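Local coordinates for protein BT_4661 (Bacteroides thetaiotaomicron, PDB 4AK2) that binds heparin, and probably heparan sulphate, at the bacterial surface as a SusE-like glycan-binding protein, this chain being its ligand-binding domain, at residues A[208-213]-A[259-264]; A[220-223]-A[228-231]. All coordinates share one frame; numbering follows the deposited sequence.

How the interactions relate
Running from the N terminus, the chain leaves helix 187-195, enters the loop that holds 208-213, and then forms the hairpin of strands 220-222 and 229-231. Interaction 2 closes this hairpin across a turn of four residues. The chain continues through the long strand 241-254 into the loop with 259-264, which returns to 208-213 and closes the wider loop of interaction 1. Interaction 2 is therefore nested inside interaction 1, and the two do not cross. They touch where Tyr208 packs against Tyr221 and Ile222. Interaction 1 joins two surface loops beside the bound glycan, whereas interaction 2 builds part of a small antiparallel sheet.

Interaction 1 of 2, residues A[208-213]-A[259-264]. With SGN (2-deoxy-6-O-sulfo-2-(sulfoamino)-alpha-D-glucopyranose), chain B.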
loop_
_atom_site.group_PDB
_atom_site.type_symbol
_atom_site.label_atom_id
_atom_site.label_comp_id
_atom_site.label_asym_id
_atom_site.label_seq_id
_atom_site.Cartn_x
_atom_site.Cartn_y
_atom_site.Cartn_z
ATOM N N TYR A 208 -14.393 0.845 11.232
ATOM C CA TYR A 208 -14.771 0.187 12.474
ATOM C C TYR A 208 -16.014 0.850 13.077
ATOM O O TYR A 208 -16.974 0.180 13.474
ATOM C CB TYR A 208 -13.615 0.257 13.473
ATOM C CG TYR A 208 -14.036 -0.201 14.869
ATOM C CD1 TYR A 208 -13.939 -1.531 15.242
ATOM C CD2 TYR A 208 -14.538 0.721 15.806
ATOM C CE1 TYR A 208 -14.348 -1.944 16.499
ATOM C CE2 TYR A 208 -14.952 0.315 17.072
ATOM C CZ TYR A 208 -14.859 -1.010 17.416
ATOM O OH TYR A 208 -15.267 -1.412 18.698
ATOM N N PHE A 209 -15.977 2.169 13.194
ATOM C CA PHE A 209 -17.043 2.882 13.903
ATOM C C PHE A 209 -18.410 2.790 13.221
ATOM O O PHE A 209 -19.437 2.855 13.913
ATOM C CB PHE A 209 -16.608 4.323 14.188
ATOM C CG PHE A 209 -15.535 4.371 15.231
ATOM C CD1 PHE A 209 -15.866 4.271 16.573
ATOM C CD2 PHE A 209 -14.182 4.423 14.862
ATOM C CE1 PHE A 209 -14.852 4.218 17.525
ATOM C CE2 PHE A 209 -13.175 4.373 15.813
ATOM C CZ PHE A 209 -13.516 4.298 17.146
ATOM N N GLU A 210 -18.412 2.514 11.918
ATOM C CA GLU A 210 -19.665 2.358 11.160
ATOM C C GLU A 210 -20.130 0.911 11.047
ATOM O O GLU A 210 -21.160 0.650 10.428
ATOM C CB GLU A 210 -19.530 2.989 9.763
ATOM C CG GLU A 210 -19.112 4.433 9.816
ATOM C CD GLU A 210 -20.252 5.362 10.171
ATOM O OE1 GLU A 210 -21.422 4.988 10.048
ATOM O OE2 GLU A 210 -19.955 6.468 10.618
ATOM N N ASN A 211 -19.374 -0.032 11.651
ATOM C CA ASN A 211 -19.646 -1.463 11.533
ATOM C C ASN A 211 -19.501 -2.194 12.862
ATOM O O ASN A 211 -19.259 -3.393 12.845
ATOM C CB ASN A 211 -18.750 -2.099 10.476
ATOM C CG ASN A 211 -19.111 -1.652 9.071
ATOM O OD1 ASN A 211 -20.110 -2.104 8.513
ATOM N ND2 ASN A 211 -18.294 -0.770 8.495
ATOM N N THR A 212 -19.673 -1.498 13.991
ATOM C CA THR A 212 -19.319 -2.067 15.271
ATOM C C THR A 212 -20.093 -3.342 15.557
ATOM O O THR A 212 -19.565 -4.205 16.239
ATOM C CB THR A 212 -19.552 -1.096 16.418
ATOM O OG1 THR A 212 -20.927 -0.704 16.437
ATOM C CG2 THR A 212 -18.693 0.159 16.295
ATOM N N THR A 213 -21.307 -3.492 15.037
ATOM C CA THR A 213 -22.109 -4.681 15.339
ATOM C C THR A 213 -22.102 -5.670 14.199
ATOM O O THR A 213 -22.798 -6.682 14.259
ATOM C CB THR A 213 -23.580 -4.365 15.689
ATOM O OG1 THR A 213 -24.215 -3.826 14.523
ATOM C CG2 THR A 213 -23.649 -3.400 16.866
ATOM N N ASP A 259 -14.508 8.313 18.551
ATOM C CA ASP A 259 -14.536 8.112 17.100
ATOM C C ASP A 259 -13.803 9.289 16.438
ATOM O O ASP A 259 -14.165 10.444 16.656
ATOM C CB ASP A 259 -16.003 8.048 16.656
ATOM C CG ASP A 259 -16.187 7.873 15.172
ATOM O OD1 ASP A 259 -15.241 8.080 14.381
ATOM O OD2 ASP A 259 -17.334 7.570 14.790
ATOM N N PRO A 260 -12.780 9.006 15.616
ATOM C CA PRO A 260 -11.946 10.081 15.053
ATOM C C PRO A 260 -12.440 10.660 13.728
ATOM O O PRO A 260 -11.673 11.319 13.004
ATOM C CB PRO A 260 -10.597 9.363 14.862
ATOM C CG PRO A 260 -11.006 7.966 14.453
ATOM C CD PRO A 260 -12.219 7.674 15.339
ATOM N N GLN A 261 -13.728 10.459 13.434
ATOM C CA GLN A 261 -14.327 10.917 12.191
ATOM C C GLN A 261 -13.961 12.346 11.833
ATOM O O GLN A 261 -13.657 12.632 10.665
ATOM C CB GLN A 261 -15.854 10.781 12.259
ATOM C CG GLN A 261 -16.567 10.958 10.930
ATOM C CD GLN A 261 -18.079 10.794 11.053
ATOM O OE1 GLN A 261 -18.686 11.067 12.113
ATOM N NE2 GLN A 261 -18.697 10.311 9.970
ATOM N N ALA A 262 -14.027 13.228 12.832
ATOM C CA ALA A 262 -13.918 14.687 12.630
ATOM C C ALA A 262 -12.513 15.194 13.024
ATOM O O ALA A 262 -12.297 16.375 13.237
ATOM C CB ALA A 262 -15.050 15.454 13.346
ATOM N N ALA A 263 -11.539 14.291 13.106
ATOM C CA ALA A 263 -10.190 14.701 13.421
ATOM C C ALA A 263 -9.738 15.850 12.521
ATOM O O ALA A 263 -9.994 15.854 11.306
ATOM C CB ALA A 263 -9.245 13.522 13.255
ATOM N N THR A 264 -9.050 16.817 13.109
ATOM C CA THR A 264 -8.563 17.932 12.335
ATOM C C THR A 264 -7.318 17.551 11.535
ATOM O O THR A 264 -6.794 16.404 11.663
ATOM C CB THR A 264 -8.358 19.171 13.255
ATOM O OG1 THR A 264 -7.418 18.823 14.288
ATOM C CG2 THR A 264 -9.697 19.586 13.899
HETATM C C1 SGN B . -19.577 11.438 3.543
HETATM C C2 SGN B . -18.174 11.770 4.060
HETATM C C3 SGN B . -17.831 13.208 3.654
HETATM C C4 SGN B . -18.020 13.408 2.161
HETATM C C5 SGN B . -19.436 13.030 1.716
HETATM C C6 SGN B . -19.523 13.030 0.186
HETATM N N2 SGN B . -18.123 11.561 5.502
HETATM O O1 SGN B . -20.564 12.177 4.257
HETATM O O3 SGN B . -16.464 13.427 4.006
HETATM O O4 SGN B . -17.932 14.812 1.862
HETATM O O5 SGN B . -19.656 11.684 2.140
HETATM O O6 SGN B . -20.844 12.726 -0.224
HETATM S S1 SGN B . -17.935 10.128 6.173
HETATM O O1S SGN B . -17.413 10.337 7.506
HETATM O O2S SGN B . -19.148 9.353 6.194
HETATM O O3S SGN B . -16.886 9.378 5.287
HETATM S S2 SGN B . -21.145 12.500 -1.718
HETATM O O4S SGN B . -20.978 13.763 -2.434
HETATM O O5S SGN B . -22.717 12.030 -1.772
HETATM O O6S SGN B . -20.307 11.386 -2.184
#
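The ring of Phe209 lies flat against Asp259, and this stack makes up most of the contact between two surface loops. Asp259 CA sits 3.9 Å from the Phe209 ring centroid, a CH-pi contact nearly along the ring normal. The carboxylate continues the layer, its plane 15° from that of the ring, and Asp259 OD2 reaches Phe209 CB at 3.4 Å. Over the opposite face stands the rim of Tyr208, through CD2, so the flat Phe209 ring is sandwiched between the two. Pro260 adds an apolar touch at an oblique angle, its CD 3.5 Å from Phe209 CE2.

Each loop is bent by a type I beta turn, Tyr208 to Asn211 and Pro260 to Ala263. Asp259 leads into the second with an Asx turn: CG lies anti to its own N (chi1 179°), and OD1 accepts from Gln261 N at 3.0 Å, met from above the carboxylate plane.

No hydrogen bond spans the loops; Arg203, outside both, links them by salt bridges to Glu210 OE2 and Asp259 OD1, which would probably offset repulsion between the two carboxylates.

Gln261 belongs to the glycan pocket. Its extended chain carries NE2 to the N-sulfate of SGN, where the amide offers an N-H donor to sulfate oxygen O1S at 2.8 Å (159°). The same sugar is also bound by Arg161, Gln182, Thr201 and Arg203.

Interaction 2 of 2, residues A[220-223]-A[228-231]; sequences GYID and KVHI
Tyr221 and His230 face each other as the hydrogen-bonded pair of an antiparallel beta hairpin. Tyr221 N donates to His230 O at 2.9 Å, and His230 N returns a straighter bond to Tyr221 O at 2.7 Å. Beyond them, Asp223 N gives to Lys228 O at 3.1 Å, an acceptor also approached by Ile222 CA.

The imidazole is gripped at its rim: His230 NE2 donates to Asp223 OD2 at 2.8 Å (168°), with the oxygen in the ring plane and met on its anti side. That OD2 also takes a weak bond from Lys228 N, while OD1 accepts from the turn nitrogens of Thr225, Asp226 and Phe227. A short carboxylate thus serves both the turn and the histidine. Tyr221 CG sits between the backbone N and the carbonyl carbon (chi1 64°), which brings the ring back over His230 CB; the two rings are nearly parallel but slid apart.

Gly220 fits where its CA comes 3.0 Å from His230 O, leaving little room for a side chain. Lys228 NZ forms a salt bridge with Glu141.

Branched Ile222, Val229 and Ile231 fill the other face, packing on strands 157-161 and 268-276, while strand 140-141 flanks 229-231 as the sheet's third strand, Val229 and Ile231 making backbone hydrogen bonds with Ser142 and Gly140.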
loop_
_atom_site.group_PDB
_atom_site.type_symbol
_atom_site.label_atom_id
_atom_site.label_comp_id
_atom_site.label_asym_id
_atom_site.label_seq_id
_atom_site.Cartn_x
_atom_site.Cartn_y
_atom_site.Cartn_z
ATOM N N GLY A 220 -13.119 -3.950 5.107
ATOM C CA GLY A 220 -11.982 -3.957 5.981
ATOM C C GLY A 220 -12.217 -2.968 7.097
ATOM O O GLY A 220 -13.183 -2.191 7.037
ATOM N N TYR A 221 -11.383 -2.999 8.130
ATOM C CA TYR A 221 -11.543 -2.071 9.255
ATOM C C TYR A 221 -10.294 -2.143 10.112
ATOM O O TYR A 221 -9.592 -3.159 10.110
ATOM C CB TYR A 221 -12.796 -2.398 10.112
ATOM C CG TYR A 221 -12.701 -3.725 10.787
ATOM C CD1 TYR A 221 -13.082 -4.874 10.103
ATOM C CD2 TYR A 221 -12.185 -3.838 12.072
ATOM C CE1 TYR A 221 -12.977 -6.129 10.712
ATOM C CE2 TYR A 221 -12.050 -5.092 12.686
ATOM C CZ TYR A 221 -12.470 -6.231 12.008
ATOM O OH TYR A 221 -12.335 -7.476 12.605
ATOM N N ILE A 222 -10.092 -1.143 10.941
ATOM C CA ILE A 222 -9.035 -1.138 11.948
ATOM C C ILE A 222 -9.613 -1.527 13.278
ATOM O O ILE A 222 -10.619 -0.969 13.718
ATOM C CB ILE A 222 -8.380 0.267 11.995
ATOM C CG1 ILE A 222 -7.735 0.568 10.640
ATOM C CG2 ILE A 222 -7.362 0.354 13.144
ATOM C CD1 ILE A 222 -7.238 2.000 10.526
ATOM N N ASP A 223 -8.978 -2.486 13.955
ATOM C CA ASP A 223 -9.463 -2.834 15.312
ATOM C C ASP A 223 -8.935 -1.811 16.336
ATOM O O ASP A 223 -7.873 -1.184 16.130
ATOM C CB ASP A 223 -9.111 -4.270 15.671
ATOM C CG ASP A 223 -7.697 -4.407 16.152
ATOM O OD1 ASP A 223 -7.412 -4.027 17.312
ATOM O OD2 ASP A 223 -6.866 -4.925 15.379
ATOM N N LYS A 228 -4.459 -3.030 14.120
ATOM C CA LYS A 228 -4.200 -3.711 12.859
ATOM C C LYS A 228 -5.310 -3.372 11.872
ATOM O O LYS A 228 -6.477 -3.170 12.247
ATOM C CB LYS A 228 -4.202 -5.222 13.061
ATOM C CG LYS A 228 -3.121 -5.749 14.024
ATOM C CD LYS A 228 -3.226 -7.256 14.197
ATOM C CE LYS A 228 -2.116 -7.787 15.083
ATOM N NZ LYS A 228 -2.232 -9.278 15.202
ATOM N N VAL A 229 -4.946 -3.334 10.596
ATOM C CA VAL A 229 -5.939 -3.289 9.532
ATOM C C VAL A 229 -6.392 -4.734 9.224
ATOM O O VAL A 229 -5.545 -5.580 8.962
ATOM C CB VAL A 229 -5.420 -2.623 8.231
ATOM C CG1 VAL A 229 -6.460 -2.735 7.121
ATOM C CG2 VAL A 229 -4.999 -1.168 8.470
ATOM N N HIS A 230 -7.707 -4.975 9.274
ATOM C CA HIS A 230 -8.316 -6.234 8.906
ATOM C C HIS A 230 -8.945 -6.163 7.578
ATOM O O HIS A 230 -9.603 -5.174 7.273
ATOM C CB HIS A 230 -9.404 -6.611 9.934
ATOM C CG HIS A 230 -8.869 -6.743 11.324
ATOM N ND1 HIS A 230 -8.788 -7.938 11.968
ATOM C CD2 HIS A 230 -8.344 -5.797 12.182
ATOM C CE1 HIS A 230 -8.241 -7.740 13.181
ATOM N NE2 HIS A 230 -7.973 -6.434 13.318
ATOM N N ILE A 231 -8.710 -7.159 6.733
ATOM C CA ILE A 231 -9.351 -7.307 5.428
ATOM C C ILE A 231 -10.204 -8.561 5.492
ATOM O O ILE A 231 -9.710 -9.653 5.831
ATOM C CB ILE A 231 -8.321 -7.396 4.288
ATOM C CG1 ILE A 231 -7.590 -6.060 4.157
ATOM C CG2 ILE A 231 -8.950 -7.848 2.970
ATOM C CD1 ILE A 231 -8.437 -4.895 3.675
#